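Local structure of putative nucleoprotein (Infectious salmon anemia virus, 4EWC) at residues E223-L226 and N227-K230; K250-E253 and S254-S257; R348-E351 and Q352-L355; N415-D418 and A419-C423; G466-Y470 and R471-K475. The protein encapsidates the negative-strand viral RNA, shields it from nucleases, and forms with it the ribonucleoprotein that serves as template for transcription and replication. All blocks are in the same frame, centred on the assembly; numbering follows the deposited sequence.

Overall arrangement
Four of the five contacts are first turns of helices, and they meet the leading backbone N-H groups in related ways. Interaction 1 caps helix 226-236 with an asparagine and interaction 2 caps helix 253-269 with a threonine; the two helices follow each other in the chain, the contacts' nearest atoms about 9 Å apart. Interaction 3, across the chain's centre from interaction 1, adds a salt bridge and a glutamine to its threonine cap. Interaction 4 is buried and starts on a glycine, with an Asx turn and a water. The others are partly buried, apolar side chains against neighbouring helices and polar ones more exposed. Interaction 5 is a loop turn, whose flank meets the second subunit.

Interaction 1. Residues E223-L226 and N227-K230; sequences EVNL and NDLK
Asn-225 and Asp-228 meet at the start of helix 226-236, where the chain leaves strand 219-224 and turns at once into helix. Asn-225 is the N-cap: with CG anti to its own backbone N (chi1 177°), its side chain reaches forward to the first turn, and OD1 accepts from Asp-228 N at 2.8 Å. The N-H points almost straight at the oxygen, but the donor sits above the plane of the amide, 37° out of it. The amide of Asn-225 and the carboxylate of Asp-228 are stacked with their planes nearly parallel, Asp-228 OD2 lying 3.4 Å from Asn-225 CG. Asn-225 O accepts from Leu-229 N at 3.0 Å, and Leu-226 O from Lys-230 N at 2.8 Å, which begins the regular helical pattern.

The close-packed side is apolar. Leu-229 turns inward, its CD2 4.4 Å from Val-224 CG1, and is buried against Ile-183 and Ala-187 of helix 174-188 and Phe-161 and Phe-162 of helix 142-162; Leu-226 joins it on helix 174-188. Elsewhere the packing gives way to solvent: Asn-227 and Asp-228 are exposed, and Lys-230 carries its extended chain away from the turn. The cap therefore satisfies a leading N-H of the helix, while the carboxylate of Asp-228, close to the positive end of the helix dipole, would probably be stabilised as an anion.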
loop_
_atom_site.group_PDB
_atom_site.type_symbol
_atom_site.label_atom_id
_atom_site.label_comp_id
_atom_site.label_asym_id
_atom_site.label_seq_id
_atom_site.Cartn_x
_atom_site.Cartn_y
_atom_site.Cartn_z
ATOM N N GLU A 223 -17.845 -28.900 -27.955
ATOM C CA GLU A 223 -16.956 -29.134 -29.077
ATOM C C GLU A 223 -16.943 -27.947 -30.010
ATOM O O GLU A 223 -17.995 -27.430 -30.400
ATOM C CB GLU A 223 -17.374 -30.386 -29.837
ATOM C CG GLU A 223 -17.235 -31.650 -29.025
ATOM C CD GLU A 223 -17.727 -32.870 -29.764
ATOM O OE1 GLU A 223 -18.071 -32.744 -30.962
ATOM O OE2 GLU A 223 -17.775 -33.955 -29.141
ATOM N N VAL A 224 -15.743 -27.517 -30.370
ATOM C CA VAL A 224 -15.583 -26.405 -31.291
ATOM C C VAL A 224 -14.882 -26.859 -32.554
ATOM O O VAL A 224 -13.848 -27.508 -32.497
ATOM C CB VAL A 224 -14.790 -25.252 -30.659
ATOM C CG1 VAL A 224 -14.580 -24.168 -31.666
ATOM C CG2 VAL A 224 -15.531 -24.721 -29.456
ATOM N N ASN A 225 -15.465 -26.528 -33.698
ATOM C CA ASN A 225 -14.825 -26.804 -34.970
ATOM C C ASN A 225 -13.942 -25.618 -35.370
ATOM O O ASN A 225 -14.440 -24.557 -35.757
ATOM C CB ASN A 225 -15.875 -27.102 -36.027
ATOM C CG ASN A 225 -15.280 -27.331 -37.419
ATOM O OD1 ASN A 225 -14.452 -26.551 -37.918
ATOM N ND2 ASN A 225 -15.729 -28.402 -38.069
ATOM N N LEU A 226 -12.629 -25.816 -35.296
ATOM C CA LEU A 226 -11.676 -24.736 -35.491
ATOM C C LEU A 226 -11.617 -24.196 -36.921
ATOM O O LEU A 226 -11.288 -23.026 -37.111
ATOM C CB LEU A 226 -10.273 -25.146 -35.014
ATOM C CG LEU A 226 -10.047 -25.634 -33.582
ATOM C CD1 LEU A 226 -8.590 -26.030 -33.414
ATOM C CD2 LEU A 226 -10.438 -24.599 -32.535
ATOM N N ASN A 227 -11.912 -25.027 -37.921
ATOM C CA ASN A 227 -12.003 -24.529 -39.304
ATOM C C ASN A 227 -13.155 -23.553 -39.475
ATOM O O ASN A 227 -13.008 -22.507 -40.105
ATOM C CB ASN A 227 -12.190 -25.657 -40.311
ATOM C CG ASN A 227 -11.035 -26.615 -40.324
ATOM O OD1 ASN A 227 -10.149 -26.545 -39.473
ATOM N ND2 ASN A 227 -11.042 -27.535 -41.282
ATOM N N ASP A 228 -14.308 -23.909 -38.928
ATOM C CA ASP A 228 -15.434 -23.002 -38.970
ATOM C C ASP A 228 -15.054 -21.713 -38.258
ATOM O O ASP A 228 -15.292 -20.617 -38.767
ATOM C CB ASP A 228 -16.686 -23.621 -38.334
ATOM C CG ASP A 228 -17.158 -24.851 -39.062
ATOM O OD1 ASP A 228 -16.682 -25.102 -40.188
ATOM O OD2 ASP A 228 -18.013 -25.581 -38.508
ATOM N N LEU A 229 -14.439 -21.856 -37.087
ATOM C CA LEU A 229 -14.056 -20.690 -36.301
ATOM C C LEU A 229 -13.043 -19.809 -37.026
ATOM O O LEU A 229 -13.123 -18.586 -36.970
ATOM C CB LEU A 229 -13.526 -21.099 -34.929
ATOM C CG LEU A 229 -13.222 -19.865 -34.066
ATOM C CD1 LEU A 229 -14.406 -18.882 -34.099
ATOM C CD2 LEU A 229 -12.832 -20.227 -32.622
ATOM N N LYS A 230 -12.091 -20.440 -37.702
ATOM C CA LYS A 230 -11.065 -19.723 -38.430
ATOM C C LYS A 230 -11.670 -18.961 -39.608
ATOM O O LYS A 230 -11.457 -17.762 -39.760
ATOM C CB LYS A 230 -10.005 -20.707 -38.919
ATOM C CG LYS A 230 -8.948 -20.078 -39.784
ATOM C CD LYS A 230 -8.077 -21.126 -40.413
ATOM C CE LYS A 230 -6.854 -20.458 -41.037
ATOM N NZ LYS A 230 -5.867 -21.432 -41.574
#

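Interaction 2. Residues K250-E253 and S254-S257; sequences KATE and SSIS
Thr-252 and Ser-255 meet at the opening turn of helix 253-269. Thr-252, the N-cap, holds OG1 between its backbone N and carbonyl carbon (chi1 64°), which directs the hydroxyl at the turn: OG1 accepts from Ser-255 N at 3.2 Å. The side chain of Ser-255 comes back beside the cap, its CB 3.2 Å from Thr-252 OG1, so CB of Ser-255 lies alongside the hydroxyl. Thr-252 O takes Ile-256 N at 3.0 Å, and Glu-253 O takes Ser-257 N at the same length.

Along another flank of the turn, Ala-251 and Ile-256 form a small hydrophobic contact, the methyl CB of Ala-251 standing 4.0 Å from Ile-256 CD1. Ile-256 continues this packing onto Asn-146 of helix 142-162 and Tyr-243. Glu-253 instead extends away from the turn, and its OE2 forms a salt bridge with Arg-237, the first residue of a probable nuclear localization signal; a weak, long ion pair joins OE1 to Lys-239 of that motif. The threonine hydroxyl serves the helix start, while the charge of Glu-253 ties the helix to the basic segment.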
loop_
_atom_site.group_PDB
_atom_site.type_symbol
_atom_site.label_atom_id
_atom_site.label_comp_id
_atom_site.label_asym_id
_atom_site.label_seq_id
_atom_site.Cartn_x
_atom_site.Cartn_y
_atom_site.Cartn_z
ATOM N N LYS A 250 3.059 -0.858 -45.757
ATOM C CA LYS A 250 3.084 -2.226 -46.273
ATOM C C LYS A 250 2.060 -3.110 -45.545
ATOM O O LYS A 250 1.826 -4.255 -45.934
ATOM C CB LYS A 250 4.484 -2.829 -46.154
ATOM C CG LYS A 250 5.594 -1.998 -46.804
ATOM C CD LYS A 250 6.992 -2.403 -46.289
ATOM C CE LYS A 250 8.115 -1.606 -46.957
ATOM N NZ LYS A 250 8.509 -2.141 -48.297
ATOM N N ALA A 251 1.457 -2.558 -44.491
ATOM C CA ALA A 251 0.483 -3.268 -43.660
ATOM C C ALA A 251 -0.602 -3.973 -44.464
ATOM O O ALA A 251 -1.142 -3.424 -45.411
ATOM C CB ALA A 251 -0.148 -2.309 -42.649
ATOM N N THR A 252 -0.920 -5.202 -44.084
ATOM C CA THR A 252 -1.971 -5.938 -44.768
ATOM C C THR A 252 -3.119 -6.256 -43.805
ATOM O O THR A 252 -3.071 -5.871 -42.628
ATOM C CB THR A 252 -1.425 -7.221 -45.409
ATOM O OG1 THR A 252 -0.954 -8.102 -44.385
ATOM C CG2 THR A 252 -0.281 -6.894 -46.362
ATOM N N GLU A 253 -4.152 -6.924 -44.323
ATOM C CA GLU A 253 -5.286 -7.330 -43.512
ATOM C C GLU A 253 -4.820 -8.260 -42.395
ATOM O O GLU A 253 -5.111 -8.033 -41.229
ATOM C CB GLU A 253 -6.362 -8.035 -44.348
ATOM C CG GLU A 253 -7.406 -8.737 -43.463
ATOM C CD GLU A 253 -8.444 -9.540 -44.219
ATOM O OE1 GLU A 253 -8.726 -9.218 -45.388
ATOM O OE2 GLU A 253 -8.995 -10.495 -43.623
ATOM N N SER A 254 -4.098 -9.307 -42.782
ATOM C CA SER A 254 -3.508 -10.259 -41.853
ATOM C C SER A 254 -2.621 -9.539 -40.844
ATOM O O SER A 254 -2.699 -9.787 -39.631
ATOM C CB SER A 254 -2.689 -11.284 -42.626
ATOM O OG SER A 254 -1.958 -12.125 -41.761
ATOM N N SER A 255 -1.793 -8.641 -41.358
ATOM C CA SER A 255 -0.814 -7.896 -40.571
ATOM C C SER A 255 -1.450 -7.122 -39.426
ATOM O O SER A 255 -0.987 -7.180 -38.284
ATOM C CB SER A 255 -0.026 -6.940 -41.497
ATOM O OG SER A 255 0.410 -5.759 -40.829
ATOM N N ILE A 256 -2.516 -6.403 -39.737
ATOM C CA ILE A 256 -3.172 -5.574 -38.740
ATOM C C ILE A 256 -3.977 -6.441 -37.768
ATOM O O ILE A 256 -3.949 -6.213 -36.551
ATOM C CB ILE A 256 -4.019 -4.479 -39.423
ATOM C CG1 ILE A 256 -3.098 -3.645 -40.324
ATOM C CG2 ILE A 256 -4.702 -3.603 -38.402
ATOM C CD1 ILE A 256 -3.773 -2.506 -41.016
ATOM N N SER A 257 -4.664 -7.445 -38.313
ATOM C CA SER A 257 -5.353 -8.427 -37.506
ATOM C C SER A 257 -4.380 -8.933 -36.423
ATOM O O SER A 257 -4.670 -8.872 -35.235
ATOM C CB SER A 257 -5.857 -9.586 -38.375
ATOM O OG SER A 257 -6.777 -10.414 -37.652
#

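Interaction 3. Residues R348-E351 and Q352-L355; sequences RTEE and QRLL
Two torsions bring Thr-349 and Gln-352 together: Thr-349 OG1 lies between its backbone N and carbonyl carbon (chi1 70°), and Gln-352 CG stands beside its own backbone N (chi1 -69°), sending the extended side chain back toward the helix start. Thr-349 OG1 donates to Gln-352 OE1 at 2.6 Å, approaching from above the amide plane. The same hydroxyl accepts from Gln-352 N in a weak bond of 3.5 Å. Thr-349 is thereby the N-cap of helix 350-358, its hydroxyl bonded to both the backbone N and the side-chain OE1 of Gln-352. This helix belongs to the helical-bundle region of the nucleoprotein, and Gln-352 NE2 crosses to Asp-382 O beyond helix 369-381, while Leu-355 packs on Leu-552 and Ile-556 of helix 550-564.

On another flank, Glu-350 bends at chi2 and places OE1 at the edge of the Arg-353 guanidinium, 3.0 Å from NH1 and close to its plane. The carboxylate is rotated by 48° against the guanidinium in this salt bridge. Thr-349 O lies above one face of the guanidinium, offset toward its rim, and also accepts from Arg-353 N. A water bonded to Arg-348 N lies 3.1 Å from Gln-352 OE1.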
loop_
_atom_site.group_PDB
_atom_site.type_symbol
_atom_site.label_atom_id
_atom_site.label_comp_id
_atom_site.label_asym_id
_atom_site.label_seq_id
_atom_site.Cartn_x
_atom_site.Cartn_y
_atom_site.Cartn_z
ATOM N N ARG A 348 14.736 3.938 -23.232
ATOM C CA ARG A 348 14.107 5.234 -23.082
ATOM C C ARG A 348 14.993 6.187 -22.297
ATOM O O ARG A 348 14.643 7.356 -22.111
ATOM C CB ARG A 348 12.765 5.089 -22.413
ATOM C CG ARG A 348 11.753 4.382 -23.296
ATOM C CD ARG A 348 10.576 3.863 -22.491
ATOM N NE ARG A 348 9.881 4.917 -21.772
ATOM C CZ ARG A 348 9.964 5.107 -20.458
ATOM N NH1 ARG A 348 10.717 4.310 -19.697
ATOM N NH2 ARG A 348 9.284 6.102 -19.895
ATOM N N THR A 349 16.132 5.687 -21.834
ATOM C CA THR A 349 17.169 6.565 -21.340
ATOM C C THR A 349 18.459 6.291 -22.095
ATOM O O THR A 349 18.673 5.185 -22.590
ATOM C CB THR A 349 17.411 6.404 -19.825
ATOM O OG1 THR A 349 18.033 5.137 -19.559
ATOM C CG2 THR A 349 16.103 6.533 -19.044
ATOM N N GLU A 350 19.316 7.304 -22.187
ATOM C CA GLU A 350 20.556 7.199 -22.956
ATOM C C GLU A 350 21.485 6.202 -22.307
ATOM O O GLU A 350 22.196 5.460 -22.981
ATOM C CB GLU A 350 21.247 8.556 -23.049
ATOM C CG GLU A 350 22.575 8.510 -23.794
ATOM C CD GLU A 350 22.390 8.253 -25.285
ATOM O OE1 GLU A 350 21.230 8.131 -25.728
ATOM O OE2 GLU A 350 23.402 8.175 -26.008
ATOM N N GLU A 351 21.471 6.215 -20.981
ATOM C CA GLU A 351 22.275 5.302 -20.196
ATOM C C GLU A 351 22.059 3.853 -20.615
ATOM O O GLU A 351 23.005 3.100 -20.772
ATOM C CB GLU A 351 21.935 5.471 -18.721
ATOM C CG GLU A 351 22.502 4.389 -17.815
ATOM C CD GLU A 351 23.995 4.479 -17.654
ATOM O OE1 GLU A 351 24.517 5.606 -17.470
ATOM O OE2 GLU A 351 24.660 3.418 -17.703
ATOM N N GLN A 352 20.800 3.469 -20.796
ATOM C CA GLN A 352 20.471 2.120 -21.226
ATOM C C GLN A 352 20.908 1.859 -22.672
ATOM O O GLN A 352 21.306 0.746 -23.014
ATOM C CB GLN A 352 18.995 1.871 -21.035
ATOM C CG GLN A 352 18.625 1.809 -19.570
ATOM C CD GLN A 352 17.141 2.027 -19.280
ATOM O OE1 GLN A 352 16.531 2.995 -19.731
ATOM N NE2 GLN A 352 16.566 1.125 -18.495
ATOM N N ARG A 353 20.841 2.892 -23.512
ATOM C CA ARG A 353 21.227 2.767 -24.919
ATOM C C ARG A 353 22.717 2.443 -25.071
ATOM O O ARG A 353 23.073 1.504 -25.779
ATOM C CB ARG A 353 20.847 4.024 -25.724
ATOM C CG ARG A 353 19.349 4.232 -25.832
ATOM C CD ARG A 353 18.957 5.302 -26.844
ATOM N NE ARG A 353 17.604 5.781 -26.569
ATOM C CZ ARG A 353 17.323 6.877 -25.868
ATOM N NH1 ARG A 353 18.305 7.641 -25.408
ATOM N NH2 ARG A 353 16.057 7.215 -25.639
ATOM N N LEU A 354 23.574 3.226 -24.413
ATOM C CA LEU A 354 25.007 2.962 -24.387
ATOM C C LEU A 354 25.264 1.591 -23.806
ATOM O O LEU A 354 25.980 0.778 -24.385
ATOM C CB LEU A 354 25.749 4.008 -23.539
ATOM C CG LEU A 354 25.571 5.423 -24.080
ATOM C CD1 LEU A 354 26.322 6.407 -23.204
ATOM C CD2 LEU A 354 26.029 5.488 -25.535
ATOM N N LEU A 355 24.667 1.351 -22.646
ATOM C CA LEU A 355 24.816 0.086 -21.930
ATOM C C LEU A 355 24.481 -1.091 -22.852
ATOM O O LEU A 355 25.254 -2.044 -22.969
ATOM C CB LEU A 355 23.933 0.107 -20.683
ATOM C CG LEU A 355 24.349 -0.565 -19.383
ATOM C CD1 LEU A 355 25.816 -0.386 -19.050
ATOM C CD2 LEU A 355 23.485 -0.016 -18.248
HETATM O O HOH W 1 14.018 2.141 -21.352
#

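Interaction 4. Residues N415-D418 and A419-C423; sequences NGED and ACKIC
Lys-421 runs alongside Glu-417 and Asp-418 in the N-terminal part of helix 417-425, and each carbon along its chain meets a different part of them. CB sits 3.5 Å from Asp-418 O, and CG passes the carbonyl oxygen of Glu-417. CD comes near Asp-418 OD1, while CE rests against Glu-417 CG at 3.9 Å. The extended chain then brings NZ near both acids, 3.7 Å from Glu-417 OE1 and 3.8 Å from Asp-418 OD1. Both salt bridges are long, yet the three residues make a network in which both acidic side chains point the same way as the lysine. The other carboxylate oxygen of Asp-418, OD2, accepts from the backbone N of Asp-411, its stronger partner.

The helix start beneath them has a glycine, Gly-416, at the N-cap position, and Gly-416 O accepts from Cys-420 N at 2.8 Å. Asn-415 provides a side-chain acceptor by an Asx turn, OD1 taking Glu-417 N at 3.0 Å. A water donates to Asn-415 O and accepts from Ala-419 N, bridging the loop to the helix. The inner side of the helix is apolar: Ala-419 and Cys-420 lie on Met-449 of helix 438-449, and Ile-422 packs on Leu-397 and Tyr-400 of helix 394-402. Two acids near the helix's N-terminal end would be favoured by its dipole, and the lysine probably offsets part of their combined charge without gripping either closely.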
loop_
_atom_site.group_PDB
_atom_site.type_symbol
_atom_site.label_atom_id
_atom_site.label_comp_id
_atom_site.label_asym_id
_atom_site.label_seq_id
_atom_site.Cartn_x
_atom_site.Cartn_y
_atom_site.Cartn_z
ATOM N N ASN A 415 -5.873 5.387 -22.638
ATOM C CA ASN A 415 -6.098 5.091 -21.232
ATOM C C ASN A 415 -7.250 4.100 -21.064
ATOM O O ASN A 415 -7.708 3.509 -22.039
ATOM C CB ASN A 415 -6.321 6.362 -20.408
ATOM C CG ASN A 415 -7.470 7.220 -20.931
ATOM O OD1 ASN A 415 -8.557 6.717 -21.244
ATOM N ND2 ASN A 415 -7.235 8.524 -21.014
ATOM N N GLY A 416 -7.720 3.920 -19.836
ATOM C CA GLY A 416 -8.767 2.949 -19.569
ATOM C C GLY A 416 -10.185 3.483 -19.450
ATOM O O GLY A 416 -11.067 2.755 -19.004
ATOM N N GLU A 417 -10.402 4.735 -19.855
ATOM C CA GLU A 417 -11.726 5.368 -19.740
ATOM C C GLU A 417 -12.859 4.597 -20.427
ATOM O O GLU A 417 -13.870 4.302 -19.817
ATOM C CB GLU A 417 -11.720 6.802 -20.264
ATOM C CG GLU A 417 -13.056 7.496 -20.121
ATOM C CD GLU A 417 -12.994 8.978 -20.471
ATOM O OE1 GLU A 417 -13.301 9.332 -21.626
ATOM O OE2 GLU A 417 -12.649 9.789 -19.588
ATOM N N ASP A 418 -12.685 4.287 -21.696
ATOM C CA ASP A 418 -13.698 3.573 -22.415
ATOM C C ASP A 418 -13.843 2.176 -21.865
ATOM O O ASP A 418 -14.954 1.652 -21.772
ATOM C CB ASP A 418 -13.414 3.571 -23.922
ATOM C CG ASP A 418 -13.404 4.974 -24.508
ATOM O OD1 ASP A 418 -14.025 5.882 -23.910
ATOM O OD2 ASP A 418 -12.768 5.182 -25.560
ATOM N N ALA A 419 -12.739 1.563 -21.478
ATOM C CA ALA A 419 -12.824 0.255 -20.815
ATOM C C ALA A 419 -13.661 0.337 -19.542
ATOM O O ALA A 419 -14.480 -0.534 -19.303
ATOM C CB ALA A 419 -11.454 -0.320 -20.528
ATOM N N CYS A 420 -13.478 1.377 -18.734
ATOM C CA CYS A 420 -14.291 1.486 -17.525
ATOM C C CYS A 420 -15.789 1.757 -17.837
ATOM O O CYS A 420 -16.677 1.254 -17.137
ATOM C CB CYS A 420 -13.723 2.504 -16.542
ATOM S SG CYS A 420 -12.044 2.113 -15.904
ATOM N N LYS A 421 -16.064 2.527 -18.886
ATOM C CA LYS A 421 -17.436 2.790 -19.305
ATOM C C LYS A 421 -18.155 1.517 -19.661
ATOM O O LYS A 421 -19.330 1.353 -19.337
ATOM C CB LYS A 421 -17.484 3.716 -20.502
ATOM C CG LYS A 421 -17.323 5.181 -20.163
ATOM C CD LYS A 421 -17.299 5.993 -21.439
ATOM C CE LYS A 421 -16.827 7.419 -21.208
ATOM N NZ LYS A 421 -16.728 8.127 -22.518
ATOM N N ILE A 422 -17.458 0.607 -20.331
ATOM C CA ILE A 422 -18.060 -0.681 -20.662
ATOM C C ILE A 422 -18.246 -1.516 -19.396
ATOM O O ILE A 422 -19.284 -2.167 -19.215
ATOM C CB ILE A 422 -17.235 -1.439 -21.710
ATOM C CG1 ILE A 422 -17.381 -0.754 -23.062
ATOM C CG2 ILE A 422 -17.673 -2.908 -21.808
ATOM C CD1 ILE A 422 -16.465 -1.297 -24.104
ATOM N N CYS A 423 -17.243 -1.465 -18.517
ATOM C CA CYS A 423 -17.290 -2.166 -17.238
ATOM C C CYS A 423 -18.509 -1.788 -16.423
ATOM O O CYS A 423 -19.250 -2.662 -15.982
ATOM C CB CYS A 423 -16.039 -1.881 -16.404
ATOM S SG CYS A 423 -14.537 -2.776 -16.903
HETATM O O HOH W 2 -9.853 1.770 -22.373
#

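Interaction 5. Residues G466-Y470 and R471-K475; sequences GSERY and RSNIK
Glu-468 and Asn-473 join the two arms of a compact turn in the loop between helix 457-463 and strand 488-491, a part of the C-terminal nucleoprotein region without regular helical bonding. Leading into it, Ser-467 packs on Arg-442 and Thr-443 of helix 438-449 and on Ile-460. Glu-468 follows and carries the main side-chain bond. Its CG is anti to the backbone N (chi1 176°) and the chain then bends, turning the carboxylate toward the second arm. OE2 accepts from Asn-473 ND2 at 3.0 Å; the bond is nearly straight, with OE2 in the plane of the asparagine amide, while ND2 stands above the carboxylate plane, the two planes being 74° apart. The same OE2 also takes a weak bond from Tyr-470 N, so one oxygen ties together both sides of the turn. The side chains of Glu-468 and Ile-474 run past each other in opposite directions, Glu-468 CG 4.0 Å from Ile-474 CG1, and Ile-474 goes on to Val-440.

The guanidinium of Arg-469 forms a salt bridge with Asp-458, while its CG lies 3.7 Å above the centre of the Tyr-470 ring. Tyr-470 reaches the dimer contact, its OH hydrogen-bonded to Val-582 N of the second subunit. Its backbone O accepts weakly from Asn-473 N at 3.2 Å, and Tyr-470 CD2 stands 3.8 Å from Asn-473 ND2.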
loop_
_atom_site.group_PDB
_atom_site.type_symbol
_atom_site.label_atom_id
_atom_site.label_comp_id
_atom_site.label_asym_id
_atom_site.label_seq_id
_atom_site.Cartn_x
_atom_site.Cartn_y
_atom_site.Cartn_z
ATOM N N GLY A 466 -11.630 -3.956 -4.117
ATOM C CA GLY A 466 -12.002 -5.206 -3.488
ATOM C C GLY A 466 -11.175 -6.370 -3.981
ATOM O O GLY A 466 -11.314 -7.484 -3.483
ATOM N N SER A 467 -10.316 -6.134 -4.963
ATOM C CA SER A 467 -9.465 -7.208 -5.432
ATOM C C SER A 467 -8.373 -7.499 -4.395
ATOM O O SER A 467 -8.058 -6.652 -3.544
ATOM C CB SER A 467 -8.851 -6.872 -6.791
ATOM O OG SER A 467 -8.105 -5.679 -6.711
ATOM N N GLU A 468 -7.816 -8.702 -4.482
ATOM C CA GLU A 468 -6.777 -9.158 -3.583
ATOM C C GLU A 468 -5.388 -8.583 -3.969
ATOM O O GLU A 468 -4.950 -8.707 -5.110
ATOM C CB GLU A 468 -6.776 -10.695 -3.576
ATOM C CG GLU A 468 -5.684 -11.326 -2.757
ATOM C CD GLU A 468 -5.853 -11.080 -1.270
ATOM O OE1 GLU A 468 -6.829 -11.627 -0.686
ATOM O OE2 GLU A 468 -5.004 -10.340 -0.690
ATOM N N ARG A 469 -4.713 -7.956 -3.012
ATOM C CA ARG A 469 -3.464 -7.250 -3.267
ATOM C C ARG A 469 -2.213 -8.140 -3.104
ATOM O O ARG A 469 -1.107 -7.796 -3.559
ATOM C CB ARG A 469 -3.408 -5.999 -2.384
ATOM C CG ARG A 469 -2.073 -5.645 -1.787
ATOM C CD ARG A 469 -2.188 -4.533 -0.747
ATOM N NE ARG A 469 -2.369 -3.201 -1.326
ATOM C CZ ARG A 469 -1.397 -2.295 -1.419
ATOM N NH1 ARG A 469 -0.178 -2.579 -0.978
ATOM N NH2 ARG A 469 -1.647 -1.101 -1.942
ATOM N N TYR A 470 -2.390 -9.304 -2.471
ATOM C CA TYR A 470 -1.295 -10.278 -2.346
ATOM C C TYR A 470 -1.577 -11.615 -3.029
ATOM O O TYR A 470 -2.573 -12.272 -2.760
ATOM C CB TYR A 470 -0.885 -10.505 -0.888
ATOM C CG TYR A 470 -0.540 -9.243 -0.141
ATOM C CD1 TYR A 470 0.703 -8.659 -0.273
ATOM C CD2 TYR A 470 -1.468 -8.640 0.701
ATOM C CE1 TYR A 470 1.020 -7.505 0.410
ATOM C CE2 TYR A 470 -1.158 -7.494 1.388
ATOM C CZ TYR A 470 0.094 -6.929 1.233
ATOM O OH TYR A 470 0.407 -5.783 1.907
ATOM N N ARG A 471 -0.664 -11.981 -3.916
ATOM C CA ARG A 471 -0.612 -13.274 -4.573
ATOM C C ARG A 471 -0.571 -14.397 -3.522
ATOM O O ARG A 471 -1.150 -15.462 -3.714
ATOM C CB ARG A 471 0.643 -13.330 -5.464
ATOM C CG ARG A 471 1.049 -14.718 -5.966
ATOM C CD ARG A 471 -0.010 -15.319 -6.875
ATOM N NE ARG A 471 0.314 -16.673 -7.340
ATOM C CZ ARG A 471 -0.225 -17.791 -6.846
ATOM N NH1 ARG A 471 -1.108 -17.735 -5.856
ATOM N NH2 ARG A 471 0.120 -18.972 -7.340
ATOM N N SER A 472 0.093 -14.136 -2.403
ATOM C CA SER A 472 0.203 -15.118 -1.339
ATOM C C SER A 472 -1.150 -15.543 -0.743
ATOM O O SER A 472 -1.348 -16.718 -0.419
ATOM C CB SER A 472 1.174 -14.634 -0.250
ATOM O OG SER A 472 0.959 -13.271 0.078
ATOM N N ASN A 473 -2.071 -14.587 -0.627
ATOM C CA ASN A 473 -3.425 -14.839 -0.132
ATOM C C ASN A 473 -4.321 -15.577 -1.142
ATOM O O ASN A 473 -5.437 -15.977 -0.831
ATOM C CB ASN A 473 -4.093 -13.523 0.282
ATOM C CG ASN A 473 -3.471 -12.915 1.530
ATOM O OD1 ASN A 473 -2.877 -13.631 2.345
ATOM N ND2 ASN A 473 -3.598 -11.590 1.690
ATOM N N ILE A 474 -3.816 -15.779 -2.349
ATOM C CA ILE A 474 -4.582 -16.438 -3.391
ATOM C C ILE A 474 -4.375 -17.938 -3.327
ATOM O O ILE A 474 -3.250 -18.416 -3.452
ATOM C CB ILE A 474 -4.170 -15.917 -4.802
ATOM C CG1 ILE A 474 -4.696 -14.491 -5.005
ATOM C CG2 ILE A 474 -4.658 -16.871 -5.897
ATOM C CD1 ILE A 474 -4.241 -13.827 -6.279
ATOM N N LYS A 475 -5.462 -18.683 -3.146
ATOM C CA LYS A 475 -5.352 -20.142 -2.990
ATOM C C LYS A 475 -5.461 -20.912 -4.319
ATOM O O LYS A 475 -4.979 -22.027 -4.434
ATOM C CB LYS A 475 -6.355 -20.664 -1.945
ATOM C CG LYS A 475 -6.310 -19.940 -0.591
ATOM C CD LYS A 475 -4.863 -19.679 -0.158
ATOM C CE LYS A 475 -4.772 -18.978 1.202
ATOM N NZ LYS A 475 -3.337 -18.747 1.589
#